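Local structure of restriction endonuclease AspBHI (4OC8) at residues A[19-24]-A[131-136]; A[102-107]-A[168-173]; A[174-179]-A[209-214]; A[238-243]-A[376-381]; A[301-306]-A[322-327]. The protein acts as a DNA modification-dependent restriction endonuclease, probably pairing an N-terminal DNA-binding domain with a C-terminal nuclease domain in a tetramer. All coordinates share one frame; numbering follows the deposited sequence.

Contact 1 of 5, residues A[19-24]-A[131-136]; sequences VYAGYK and GRTFRF
The Tyr20 ring turns its edge to Phe134 O, which lies close to the ring plane and 3.8 Å from CD1, while the ring of Phe4 meets it with planes about 35° apart. Phe134 likewise presents a ring edge to Tyr20 O, and the guanidinium of Arg135 carries Val19 CG2 over one face, 3.6 Å from NH2 and off-centre. These groups decorate an antiparallel ladder between strands 19-24 and 133-142, in the large mixed sheet of the N-terminal domain, whose family belongs to the PUA clan. Tyr20 and Phe134 form the hydrogen-bonded pair: Tyr20 N gives to Phe134 O at 2.8 Å and Phe134 N to Tyr20 O at 2.9 Å. Val19 and Ala21 share the other face with Arg135 and Thr133, their non-hydrogen-bonded partners. Beyond the ladder, Gly22 N still reaches Arg132 O at 2.9 Å. With CG anti to its carbonyl carbon (chi1 -58°), the Tyr20 side chain runs alongside Phe136, and its OH bonds Ile15 N and Asp13 O. The Arg135 NH2 group is salt-bridged to Glu128. On the face that carries Val19, Ala21 CB meets Thr133 CG2 at 3.5 Å.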
# COMPACT_ATOMS: atom_id res chain seq x y z
N VAL A 19 19.89 -4.56 26.69
CA VAL A 19 19.46 -3.59 27.69
C VAL A 19 20.60 -3.15 28.59
O VAL A 19 21.27 -3.96 29.22
CB VAL A 19 18.29 -4.12 28.53
CG1 VAL A 19 17.98 -3.17 29.67
CG2 VAL A 19 17.06 -4.33 27.66
N TYR A 20 20.81 -1.84 28.64
CA TYR A 20 21.87 -1.25 29.43
C TYR A 20 21.26 -0.40 30.54
O TYR A 20 20.68 0.66 30.28
CB TYR A 20 22.77 -0.40 28.53
CG TYR A 20 23.37 -1.20 27.39
CD1 TYR A 20 22.68 -1.38 26.21
CD2 TYR A 20 24.62 -1.79 27.52
CE1 TYR A 20 23.22 -2.12 25.17
CE2 TYR A 20 25.17 -2.53 26.50
CZ TYR A 20 24.47 -2.69 25.32
OH TYR A 20 25.01 -3.42 24.29
N ALA A 21 21.40 -0.87 31.77
CA ALA A 21 20.74 -0.26 32.91
C ALA A 21 21.70 0.55 33.77
O ALA A 21 22.90 0.26 33.82
CB ALA A 21 20.08 -1.33 33.76
N GLY A 22 21.17 1.57 34.43
CA GLY A 22 21.95 2.36 35.36
C GLY A 22 22.07 1.68 36.71
O GLY A 22 21.45 0.64 36.94
N TYR A 23 22.87 2.26 37.60
CA TYR A 23 23.09 1.70 38.93
C TYR A 23 23.13 2.83 39.95
O TYR A 23 23.42 3.97 39.61
CB TYR A 23 24.40 0.91 38.96
CG TYR A 23 25.59 1.72 38.51
CD1 TYR A 23 26.36 2.45 39.42
CD2 TYR A 23 25.96 1.77 37.17
CE1 TYR A 23 27.45 3.19 39.00
CE2 TYR A 23 27.05 2.51 36.75
CZ TYR A 23 27.79 3.22 37.67
OH TYR A 23 28.87 3.96 37.24
N LYS A 24 22.84 2.50 41.21
CA LYS A 24 22.87 3.50 42.27
C LYS A 24 24.29 3.74 42.77
O LYS A 24 25.01 2.80 43.09
CB LYS A 24 21.96 3.09 43.43
CG LYS A 24 20.47 3.21 43.12
CD LYS A 24 19.61 2.71 44.27
CE LYS A 24 19.90 3.46 45.55
NZ LYS A 24 19.04 2.99 46.68
N GLY A 131 13.49 2.81 36.25
CA GLY A 131 14.55 3.68 36.71
C GLY A 131 15.13 4.34 35.47
O GLY A 131 14.40 4.93 34.68
N ARG A 132 16.44 4.22 35.28
CA ARG A 132 17.08 4.75 34.08
C ARG A 132 17.79 3.63 33.30
O ARG A 132 18.92 3.27 33.61
CB ARG A 132 18.06 5.86 34.45
CG ARG A 132 18.45 6.76 33.29
CD ARG A 132 19.33 7.90 33.77
NE ARG A 132 19.54 8.92 32.74
CZ ARG A 132 18.75 9.96 32.55
NH1 ARG A 132 17.68 10.13 33.32
NH2 ARG A 132 19.02 10.84 31.60
N THR A 133 17.10 3.09 32.30
CA THR A 133 17.67 2.03 31.47
C THR A 133 17.39 2.30 29.99
O THR A 133 16.40 2.94 29.64
CB THR A 133 17.07 0.66 31.81
OG1 THR A 133 15.72 0.60 31.35
CG2 THR A 133 17.11 0.40 33.30
N PHE A 134 18.26 1.79 29.13
CA PHE A 134 18.12 2.02 27.70
C PHE A 134 18.37 0.76 26.89
O PHE A 134 19.33 0.04 27.12
CB PHE A 134 19.09 3.10 27.24
CG PHE A 134 18.92 4.41 27.94
CD1 PHE A 134 19.56 4.67 29.14
CD2 PHE A 134 18.11 5.40 27.40
CE1 PHE A 134 19.40 5.87 29.79
CE2 PHE A 134 17.95 6.61 28.05
CZ PHE A 134 18.60 6.85 29.24
N ARG A 135 17.49 0.50 25.93
CA ARG A 135 17.70 -0.56 24.96
C ARG A 135 18.32 0.02 23.69
O ARG A 135 17.75 0.92 23.06
CB ARG A 135 16.37 -1.26 24.63
CG ARG A 135 16.50 -2.41 23.66
CD ARG A 135 15.14 -3.02 23.35
NE ARG A 135 14.50 -3.52 24.56
CZ ARG A 135 14.51 -4.80 24.94
NH1 ARG A 135 15.13 -5.70 24.19
NH2 ARG A 135 13.91 -5.17 26.06
N PHE A 136 19.50 -0.47 23.34
CA PHE A 136 20.19 -0.04 22.13
C PHE A 136 19.46 -0.56 20.90
O PHE A 136 19.25 -1.77 20.76
CB PHE A 136 21.65 -0.50 22.13
CG PHE A 136 22.41 -0.11 20.89
CD1 PHE A 136 22.71 1.21 20.64
CD2 PHE A 136 22.82 -1.07 19.99
CE1 PHE A 136 23.40 1.58 19.50
CE2 PHE A 136 23.52 -0.72 18.85
CZ PHE A 136 23.81 0.61 18.61

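Contact 2 of 5, residues A[102-107]-A[168-173]; sequences QLLRQI and YKAVFT
Leu104 reaches from the helix to three side chains of the strand. Its CD2 methyl comes up to the edge of the Phe172 ring, in the ring plane and 3.7 Å from CZ, and the same methyl lies 4.3 Å from Ala170 CB. The other branch, CD1, approaches Tyr168 CB at 4.2 Å. Both branches are carried toward the strand because CG stands anti to the carbonyl carbon (chi1 -73°) on a residue whose CB already points that way. The next residue, Arg105, crosses Tyr168 obliquely with the aliphatic base of its side chain, CB lying 4.0 Å from Tyr168 OH.

In the next shell, Phe172 meets Phe108, a turn further along the helix, edge-to-face, and Ile107 rests on Leu58 of strand 55-62; helix 100-113 thus packs on the mixed sheet of the N-terminal domain, of the PUA clan. The extended Arg105 chain carries its guanidinium away from the strand, where NH1 bonds Gln102 OE1 at 3.2 Å. Tyr168 OH is bonded by His94 NE2 and by Trp157 NE1 of the third subunit.

No hydrogen bond joins helix and strand directly. The interior of the contact therefore rests on apolar packing, whereas the buried phenol oxygen at its margin is satisfied by partners on both sides of a subunit interface.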
# COMPACT_ATOMS: atom_id res chain seq x y z
N GLN A 102 19.14 22.50 15.05
CA GLN A 102 20.31 22.97 14.31
C GLN A 102 21.22 21.79 13.94
O GLN A 102 21.73 21.70 12.83
CB GLN A 102 21.10 23.99 15.12
CG GLN A 102 21.09 25.39 14.53
CD GLN A 102 21.54 25.43 13.08
OE1 GLN A 102 20.96 26.13 12.25
NE2 GLN A 102 22.59 24.67 12.76
N LEU A 103 21.41 20.89 14.90
CA LEU A 103 22.17 19.68 14.67
C LEU A 103 21.58 18.86 13.54
O LEU A 103 22.29 18.49 12.61
CB LEU A 103 22.24 18.84 15.95
CG LEU A 103 23.45 19.11 16.83
CD1 LEU A 103 23.46 18.16 18.02
CD2 LEU A 103 24.73 18.96 16.02
N LEU A 104 20.28 18.58 13.62
CA LEU A 104 19.60 17.80 12.59
C LEU A 104 19.78 18.44 11.22
O LEU A 104 20.09 17.77 10.22
CB LEU A 104 18.11 17.67 12.92
CG LEU A 104 17.77 16.72 14.07
CD1 LEU A 104 16.28 16.74 14.37
CD2 LEU A 104 18.23 15.31 13.76
N ARG A 105 19.61 19.76 11.19
CA ARG A 105 19.70 20.51 9.96
C ARG A 105 21.09 20.35 9.38
O ARG A 105 21.24 20.13 8.18
CB ARG A 105 19.42 21.98 10.23
CG ARG A 105 19.66 22.85 9.02
CD ARG A 105 19.84 24.29 9.39
NE ARG A 105 19.94 25.11 8.19
CZ ARG A 105 20.04 26.44 8.21
NH1 ARG A 105 20.06 27.09 9.37
NH2 ARG A 105 20.12 27.12 7.07
N GLN A 106 22.09 20.47 10.23
CA GLN A 106 23.48 20.42 9.78
C GLN A 106 23.85 19.03 9.26
O GLN A 106 24.47 18.89 8.22
CB GLN A 106 24.42 20.84 10.92
CG GLN A 106 25.82 21.20 10.46
CD GLN A 106 25.84 22.22 9.33
OE1 GLN A 106 26.20 21.90 8.19
NE2 GLN A 106 25.46 23.46 9.64
N ILE A 107 23.44 18.00 10.00
CA ILE A 107 23.65 16.61 9.60
C ILE A 107 23.01 16.29 8.25
O ILE A 107 23.67 15.73 7.36
CB ILE A 107 23.10 15.65 10.67
CG1 ILE A 107 23.94 15.74 11.94
CG2 ILE A 107 23.08 14.23 10.15
CD1 ILE A 107 23.43 14.86 13.05
N TYR A 168 10.84 19.70 13.66
CA TYR A 168 11.40 18.78 12.68
C TYR A 168 10.91 17.36 12.86
O TYR A 168 10.77 16.87 13.98
CB TYR A 168 12.93 18.79 12.77
CG TYR A 168 13.62 19.76 11.84
CD1 TYR A 168 13.14 19.98 10.56
CD2 TYR A 168 14.74 20.47 12.26
CE1 TYR A 168 13.78 20.87 9.71
CE2 TYR A 168 15.38 21.36 11.42
CZ TYR A 168 14.89 21.55 10.14
OH TYR A 168 15.53 22.44 9.30
N LYS A 169 10.62 16.72 11.74
CA LYS A 169 10.47 15.27 11.69
C LYS A 169 11.61 14.75 10.83
O LYS A 169 11.73 15.10 9.65
CB LYS A 169 9.13 14.85 11.10
CG LYS A 169 8.90 13.34 11.22
CD LYS A 169 7.67 12.87 10.45
CE LYS A 169 7.91 12.95 8.96
NZ LYS A 169 6.87 12.21 8.21
N ALA A 170 12.47 13.94 11.45
CA ALA A 170 13.66 13.41 10.81
C ALA A 170 13.54 11.91 10.62
O ALA A 170 13.09 11.19 11.52
CB ALA A 170 14.88 13.73 11.65
N VAL A 171 13.94 11.45 9.44
CA VAL A 171 13.95 10.02 9.14
C VAL A 171 15.38 9.47 9.12
O VAL A 171 16.24 9.99 8.41
CB VAL A 171 13.25 9.71 7.79
CG1 VAL A 171 13.28 8.21 7.51
CG2 VAL A 171 11.82 10.21 7.81
N PHE A 172 15.61 8.44 9.92
CA PHE A 172 16.90 7.75 9.92
C PHE A 172 16.67 6.29 9.55
O PHE A 172 15.54 5.80 9.60
CB PHE A 172 17.56 7.83 11.30
CG PHE A 172 17.93 9.23 11.71
CD1 PHE A 172 19.19 9.74 11.44
CD2 PHE A 172 17.02 10.04 12.37
CE1 PHE A 172 19.54 11.03 11.82
CE2 PHE A 172 17.35 11.33 12.74
CZ PHE A 172 18.61 11.83 12.47
N THR A 173 17.74 5.60 9.18
CA THR A 173 17.67 4.16 8.94
C THR A 173 18.74 3.44 9.74
O THR A 173 19.92 3.80 9.67
CB THR A 173 17.82 3.81 7.45
OG1 THR A 173 16.68 4.29 6.72
CG2 THR A 173 17.93 2.31 7.27

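Contact 3 of 5, residues A[174-179]-A[209-214]; sequences ILDEAV and GIRPLM
Two irregular segments cross with end-to-end directions 75° apart and form a single backbone bridge between Leu175 and Pro212, closed by Leu213 N to Ile174 O and Asp176 N to Arg211 O, both 2.9 Å. Leu213 packs on the carbonyls of 174-175: its CB sits 3.6 Å from Leu175 O, and its CD1 meets Ile174 CG2 at 4.0 Å. Leu175 starts away from 209-214, but its CD2 turns back to lie 3.6 Å from Arg211 O and 4.0 Å from Ile210 CG2. The chain bends here through an inverse gamma turn centred on Asp176, just where strand 163-174 leaves the mixed sheet of the N-terminal domain, while 209-214 follows helix 199-207. Asp176 and Arg211 cross obliquely through their aliphatic parts, CB to CD 3.8 Å, and their carboxylate and guanidinium planes stand 54° apart without a salt bridge. The carboxylate instead faces a subunit interface, for OD1 is hydrogen-bonded to Trp157 NE1 of the second subunit, whose indole also packs on Leu213.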
# COMPACT_ATOMS: atom_id res chain seq x y z
N ILE A 174 18.33 2.44 10.52
CA ILE A 174 19.26 1.58 11.24
C ILE A 174 20.01 0.67 10.27
O ILE A 174 19.40 -0.12 9.55
CB ILE A 174 18.51 0.67 12.22
CG1 ILE A 174 17.56 1.49 13.09
CG2 ILE A 174 19.48 -0.11 13.07
CD1 ILE A 174 18.24 2.53 13.93
N LEU A 175 21.34 0.78 10.27
CA LEU A 175 22.20 -0.05 9.43
C LEU A 175 22.23 -1.50 9.91
O LEU A 175 22.09 -1.76 11.10
CB LEU A 175 23.62 0.51 9.40
CG LEU A 175 23.85 1.77 8.58
CD1 LEU A 175 25.32 2.18 8.61
CD2 LEU A 175 23.39 1.57 7.15
N ASP A 176 22.42 -2.43 8.98
CA ASP A 176 22.49 -3.86 9.31
C ASP A 176 23.80 -4.26 9.97
O ASP A 176 24.71 -4.77 9.31
CB ASP A 176 22.27 -4.73 8.07
CG ASP A 176 22.07 -6.20 8.41
OD1 ASP A 176 22.13 -6.56 9.60
OD2 ASP A 176 21.86 -7.00 7.47
N GLU A 177 23.89 -4.04 11.28
CA GLU A 177 25.03 -4.45 12.09
C GLU A 177 24.53 -4.93 13.44
O GLU A 177 23.83 -4.20 14.13
CB GLU A 177 26.01 -3.29 12.29
CG GLU A 177 26.60 -2.74 11.00
CD GLU A 177 27.60 -3.69 10.34
OE1 GLU A 177 28.15 -4.57 11.03
OE2 GLU A 177 27.84 -3.55 9.12
N ALA A 178 24.88 -6.16 13.83
CA ALA A 178 24.41 -6.71 15.10
C ALA A 178 25.20 -6.18 16.29
O ALA A 178 24.66 -6.03 17.39
CB ALA A 178 24.44 -8.23 15.07
N VAL A 179 26.48 -5.91 16.08
CA VAL A 179 27.34 -5.44 17.17
C VAL A 179 28.19 -4.23 16.78
O VAL A 179 28.91 -4.25 15.77
CB VAL A 179 28.27 -6.55 17.70
CG1 VAL A 179 29.13 -6.01 18.82
CG2 VAL A 179 27.46 -7.75 18.18
N GLY A 209 25.17 4.56 -0.20
CA GLY A 209 24.11 3.57 -0.15
C GLY A 209 23.79 3.11 1.26
O GLY A 209 24.63 3.18 2.17
N ILE A 210 22.57 2.62 1.44
CA ILE A 210 22.10 2.20 2.76
C ILE A 210 21.68 0.74 2.77
O ILE A 210 20.82 0.32 2.00
CB ILE A 210 20.90 3.05 3.22
CG1 ILE A 210 21.24 4.53 3.22
CG2 ILE A 210 20.44 2.61 4.60
CD1 ILE A 210 20.13 5.40 3.73
N ARG A 211 22.30 -0.05 3.65
CA ARG A 211 21.88 -1.42 3.89
C ARG A 211 21.11 -1.49 5.20
O ARG A 211 21.71 -1.51 6.28
CB ARG A 211 23.07 -2.37 3.94
CG ARG A 211 22.68 -3.79 4.31
CD ARG A 211 23.88 -4.66 4.65
NE ARG A 211 24.77 -4.80 3.51
CZ ARG A 211 24.60 -5.69 2.53
NH1 ARG A 211 23.56 -6.52 2.55
NH2 ARG A 211 25.47 -5.75 1.53
N PRO A 212 19.77 -1.52 5.12
CA PRO A 212 18.90 -1.47 6.30
C PRO A 212 18.86 -2.76 7.10
O PRO A 212 18.97 -3.84 6.51
CB PRO A 212 17.53 -1.21 5.70
CG PRO A 212 17.61 -1.78 4.34
CD PRO A 212 18.99 -1.48 3.87
N LEU A 213 18.70 -2.64 8.41
CA LEU A 213 18.46 -3.79 9.27
C LEU A 213 16.96 -4.09 9.25
O LEU A 213 16.18 -3.45 9.96
CB LEU A 213 18.92 -3.50 10.70
CG LEU A 213 19.15 -4.65 11.69
CD1 LEU A 213 19.74 -4.11 12.98
CD2 LEU A 213 17.89 -5.44 11.99
N MET A 214 16.56 -5.08 8.47
CA MET A 214 15.16 -5.41 8.31
C MET A 214 14.78 -6.67 9.08
O MET A 214 15.27 -7.76 8.78
CB MET A 214 14.82 -5.53 6.83
CG MET A 214 15.27 -4.32 6.04
SD MET A 214 14.57 -4.19 4.39
CE MET A 214 12.83 -3.97 4.77

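Contact 4 of 5, residues A[238-243]-A[376-381]; sequences IEVIRQ and QVDAWL
Helices 232-244 and 374-386 pack as a pair in the C-terminal half of the chain, their short segments crossing at -39° with axes 9.7 Å apart. Val240 and Val377 form the centre, meeting obliquely with CG1 3.7 Å from CG1. In each valine this methyl stands anti to the backbone N (chi1 177° in Val240), which turns it into the gap between the helices. Ile241 comes in at about a right angle to Val377, its CG1 4.0 Å from Val377 CG1, and Leu381 CD1 fits beside it, 4.1 Å from Ile241 CA. Helices 251-263 and 359-368 continue this apolar layer: Trp380 lies against Cys255, Leu259 and Leu366, and Ile241 against Phe252 and Ile362. Toward the opposite margin, Asp378 crosses Val240 almost perpendicularly, and its OD1, resting on Val240 CG1, is salt-bridged to Arg244 of the first helix. On the Trp380 side, Ile241 CD1 lies 4.3 Å from Trp380 CZ3.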
# COMPACT_ATOMS: atom_id res chain seq x y z
N ILE A 238 -13.24 6.57 22.46
CA ILE A 238 -13.93 5.48 21.77
C ILE A 238 -15.41 5.44 22.16
O ILE A 238 -16.29 5.13 21.34
CB ILE A 238 -13.26 4.11 22.06
CG1 ILE A 238 -11.81 4.13 21.61
CG2 ILE A 238 -14.00 2.99 21.35
CD1 ILE A 238 -11.64 4.35 20.13
N GLU A 239 -15.67 5.77 23.42
CA GLU A 239 -17.03 5.79 23.92
C GLU A 239 -17.89 6.82 23.18
O GLU A 239 -19.06 6.56 22.91
CB GLU A 239 -17.07 6.03 25.43
CG GLU A 239 -18.45 5.87 26.05
CD GLU A 239 -19.15 4.59 25.63
OE1 GLU A 239 -18.49 3.52 25.57
OE2 GLU A 239 -20.37 4.64 25.36
N VAL A 240 -17.30 7.97 22.86
CA VAL A 240 -18.02 8.98 22.08
C VAL A 240 -18.49 8.40 20.75
O VAL A 240 -19.63 8.62 20.32
CB VAL A 240 -17.17 10.25 21.83
CG1 VAL A 240 -17.93 11.23 20.97
CG2 VAL A 240 -16.80 10.90 23.15
N ILE A 241 -17.61 7.62 20.13
CA ILE A 241 -17.94 6.95 18.87
C ILE A 241 -19.07 5.94 19.07
O ILE A 241 -20.06 5.98 18.33
CB ILE A 241 -16.72 6.24 18.25
CG1 ILE A 241 -15.63 7.26 17.90
CG2 ILE A 241 -17.13 5.46 17.00
CD1 ILE A 241 -14.37 6.64 17.35
N ARG A 242 -18.93 5.05 20.05
CA ARG A 242 -19.98 4.06 20.35
C ARG A 242 -21.34 4.73 20.57
O ARG A 242 -22.38 4.19 20.19
CB ARG A 242 -19.63 3.24 21.59
CG ARG A 242 -18.54 2.22 21.41
CD ARG A 242 -18.44 1.35 22.66
NE ARG A 242 -17.13 0.74 22.83
CZ ARG A 242 -16.16 1.25 23.58
NH1 ARG A 242 -16.35 2.38 24.24
NH2 ARG A 242 -14.99 0.62 23.67
N GLN A 243 -21.32 5.90 21.21
CA GLN A 243 -22.54 6.64 21.48
C GLN A 243 -23.12 7.29 20.23
O GLN A 243 -24.33 7.37 20.08
CB GLN A 243 -22.29 7.71 22.56
CG GLN A 243 -22.12 7.14 23.95
CD GLN A 243 -23.33 6.33 24.39
OE1 GLN A 243 -24.43 6.87 24.51
NE2 GLN A 243 -23.13 5.04 24.60
N GLN A 376 -13.37 17.16 20.00
CA GLN A 376 -12.74 16.96 18.70
C GLN A 376 -13.27 15.72 18.00
O GLN A 376 -13.47 15.74 16.78
CB GLN A 376 -11.22 16.89 18.85
CG GLN A 376 -10.57 18.23 19.14
CD GLN A 376 -9.09 18.13 19.39
OE1 GLN A 376 -8.56 17.04 19.61
NE2 GLN A 376 -8.40 19.26 19.36
N VAL A 377 -13.50 14.65 18.76
CA VAL A 377 -14.11 13.44 18.23
C VAL A 377 -15.50 13.77 17.68
O VAL A 377 -15.87 13.32 16.59
CB VAL A 377 -14.26 12.34 19.30
CG1 VAL A 377 -15.00 11.14 18.73
CG2 VAL A 377 -12.91 11.92 19.83
N ASP A 378 -16.25 14.58 18.43
CA ASP A 378 -17.59 14.99 18.01
C ASP A 378 -17.56 15.76 16.69
O ASP A 378 -18.33 15.45 15.77
CB ASP A 378 -18.27 15.82 19.10
CG ASP A 378 -18.98 14.95 20.12
OD1 ASP A 378 -19.52 13.90 19.73
OD2 ASP A 378 -18.99 15.33 21.32
N ALA A 379 -16.67 16.74 16.60
CA ALA A 379 -16.51 17.52 15.38
C ALA A 379 -16.11 16.63 14.20
O ALA A 379 -16.61 16.80 13.08
CB ALA A 379 -15.49 18.61 15.58
N TRP A 380 -15.21 15.69 14.47
CA TRP A 380 -14.74 14.75 13.47
C TRP A 380 -15.89 13.91 12.91
O TRP A 380 -16.04 13.77 11.69
CB TRP A 380 -13.67 13.83 14.08
CG TRP A 380 -13.15 12.79 13.14
CD1 TRP A 380 -12.38 13.01 12.04
CD2 TRP A 380 -13.34 11.38 13.23
NE1 TRP A 380 -12.09 11.81 11.43
CE2 TRP A 380 -12.66 10.79 12.15
CE3 TRP A 380 -14.01 10.54 14.13
CZ2 TRP A 380 -12.64 9.42 11.93
CZ3 TRP A 380 -13.99 9.18 13.91
CH2 TRP A 380 -13.31 8.63 12.82
N LEU A 381 -16.71 13.37 13.81
CA LEU A 381 -17.87 12.58 13.43
C LEU A 381 -18.89 13.42 12.65
O LEU A 381 -19.50 12.94 11.69
CB LEU A 381 -18.52 11.96 14.67
CG LEU A 381 -17.71 10.84 15.31
CD1 LEU A 381 -18.30 10.43 16.65
CD2 LEU A 381 -17.63 9.64 14.38

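Contact 5 of 5, residues A[301-306]-A[322-327]; sequences ALEAKC and ISRIKH
Leu302 O is gripped end-on by the guanidinium of Arg324, with NH1 at 2.9 Å and NH2 on the same oxygen at a distance refined too short to be taken literally. The oxygen lies in the guanidinium plane, yet both nitrogens approach from one face of the carbonyl plane, NH1 standing 43° above it. NH1 is shared, since it also makes a salt bridge with Glu303 OE1 at 2.7 Å. The acid meets NH1 alone of the guanidinium, with the planes 69° apart, and not as a two-point pair.

Strand 294-305 and helix 315-324 are the first two elements of a beta-alpha-beta unit in the nuclease domain, of the PDDEXK clan, and Glu303-Ala304-Lys305 fits the E-x-K half of that clan's signature. Arg324, at the end of the helix, folds back over the strand through a bend at chi3 (51°), and Ala301 CB then lies beneath one face of its guanidinium, 3.9 Å from NH2.

Two outside charges complete the network: Asp282 takes Arg324 NE in a salt bridge, and Arg320 NH1 is a second partner of Glu303 OE1. Such bonds hold the guanidinium at three nitrogens and fix its rotation. Beyond it, Ile325, where the chain leaves helical geometry, sets CG2 3.7 Å from Ala301 CB.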
# COMPACT_ATOMS: atom_id res chain seq x y z
N ALA A 301 -12.73 -6.03 1.21
CA ALA A 301 -14.04 -6.00 1.85
C ALA A 301 -13.94 -5.35 3.22
O ALA A 301 -13.01 -5.64 3.97
CB ALA A 301 -14.62 -7.40 1.96
N LEU A 302 -14.88 -4.48 3.54
CA LEU A 302 -14.90 -3.79 4.82
C LEU A 302 -15.94 -4.40 5.75
O LEU A 302 -17.04 -4.77 5.32
CB LEU A 302 -15.17 -2.30 4.62
CG LEU A 302 -15.19 -1.41 5.86
CD1 LEU A 302 -13.85 -1.47 6.57
CD2 LEU A 302 -15.53 0.02 5.49
N GLU A 303 -15.59 -4.53 7.03
CA GLU A 303 -16.53 -5.02 8.03
C GLU A 303 -16.37 -4.16 9.27
O GLU A 303 -15.27 -4.02 9.79
CB GLU A 303 -16.25 -6.49 8.37
CG GLU A 303 -17.17 -7.07 9.45
CD GLU A 303 -18.56 -7.41 8.93
OE1 GLU A 303 -18.67 -7.92 7.79
OE2 GLU A 303 -19.54 -7.19 9.67
N ALA A 304 -17.46 -3.57 9.73
CA ALA A 304 -17.39 -2.66 10.86
C ALA A 304 -18.30 -3.10 11.99
O ALA A 304 -19.52 -3.19 11.83
CB ALA A 304 -17.74 -1.25 10.43
N LYS A 305 -17.70 -3.38 13.14
CA LYS A 305 -18.45 -3.86 14.29
C LYS A 305 -18.38 -2.87 15.44
O LYS A 305 -17.37 -2.79 16.14
CB LYS A 305 -17.93 -5.23 14.74
CG LYS A 305 -17.99 -6.31 13.67
CD LYS A 305 -19.40 -6.49 13.11
CE LYS A 305 -20.38 -6.97 14.17
NZ LYS A 305 -21.74 -7.20 13.59
N CYS A 306 -19.46 -2.13 15.65
CA CYS A 306 -19.55 -1.16 16.74
C CYS A 306 -19.94 -1.87 18.04
O CYS A 306 -21.12 -2.04 18.32
CB CYS A 306 -20.57 -0.08 16.40
SG CYS A 306 -20.28 1.48 17.23
N ILE A 322 -14.60 -13.05 6.17
CA ILE A 322 -13.85 -14.08 5.47
C ILE A 322 -14.65 -14.56 4.26
O ILE A 322 -14.10 -14.71 3.17
CB ILE A 322 -13.54 -15.28 6.38
CG1 ILE A 322 -12.67 -14.84 7.56
CG2 ILE A 322 -12.83 -16.38 5.61
CD1 ILE A 322 -11.34 -14.28 7.15
N SER A 323 -15.94 -14.79 4.46
CA SER A 323 -16.80 -15.22 3.37
C SER A 323 -16.97 -14.11 2.34
O SER A 323 -17.20 -14.37 1.16
CB SER A 323 -18.16 -15.66 3.90
OG SER A 323 -19.09 -14.59 3.86
N ARG A 324 -16.85 -12.86 2.79
CA ARG A 324 -16.95 -11.74 1.85
C ARG A 324 -15.65 -11.41 1.09
O ARG A 324 -15.69 -10.64 0.13
CB ARG A 324 -17.49 -10.49 2.55
CG ARG A 324 -18.99 -10.54 2.79
CD ARG A 324 -19.48 -9.39 3.65
NE ARG A 324 -19.02 -8.10 3.14
CZ ARG A 324 -18.42 -7.18 3.88
NH1 ARG A 324 -18.22 -7.40 5.17
NH2 ARG A 324 -18.03 -6.03 3.34
N ILE A 325 -14.52 -11.98 1.50
CA ILE A 325 -13.26 -11.68 0.80
C ILE A 325 -12.84 -12.77 -0.18
O ILE A 325 -11.70 -12.78 -0.64
CB ILE A 325 -12.08 -11.42 1.77
CG1 ILE A 325 -11.75 -12.68 2.58
CG2 ILE A 325 -12.37 -10.24 2.68
CD1 ILE A 325 -10.67 -12.46 3.59
N LYS A 326 -13.76 -13.67 -0.50
CA LYS A 326 -13.48 -14.77 -1.42
C LYS A 326 -12.90 -14.28 -2.75
O LYS A 326 -11.84 -14.74 -3.18
CB LYS A 326 -14.75 -15.59 -1.70
CG LYS A 326 -14.97 -16.78 -0.77
CD LYS A 326 -14.02 -17.93 -1.10
CE LYS A 326 -14.51 -19.25 -0.50
NZ LYS A 326 -14.73 -19.17 0.97
N HIS A 327 -13.59 -13.33 -3.38
CA HIS A 327 -13.19 -12.85 -4.70
C HIS A 327 -12.40 -11.55 -4.62
O HIS A 327 -12.16 -10.90 -5.64
CB HIS A 327 -14.41 -12.66 -5.59
CG HIS A 327 -15.14 -13.93 -5.90
ND1 HIS A 327 -16.45 -13.95 -6.33
CD2 HIS A 327 -14.74 -15.22 -5.85
CE1 HIS A 327 -16.83 -15.21 -6.53
NE2 HIS A 327 -15.81 -15.99 -6.24

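In the fold
The contacts fall into two groups. Contacts 1 and 2 lie 25 Å apart between centres on one sheet, whose neighbouring strands 133-142 and 163-174 link them. Contact 3 follows on directly from contact 2, with Thr173 CG2 3.7 Å from Ile210 CG2. Both take part in assembly through Trp157, that of the third subunit at contact 2 and of the second at contact 3. In the nuclease half, contacts 4 and 5 have centres 24 Å apart and touch where Arg242 CA lies 4.1 Å from Cys306 SG. Contact 5, whose E-x-K sequence probably borders the cleavage site, has its centre about 45 Å from that of contact 1.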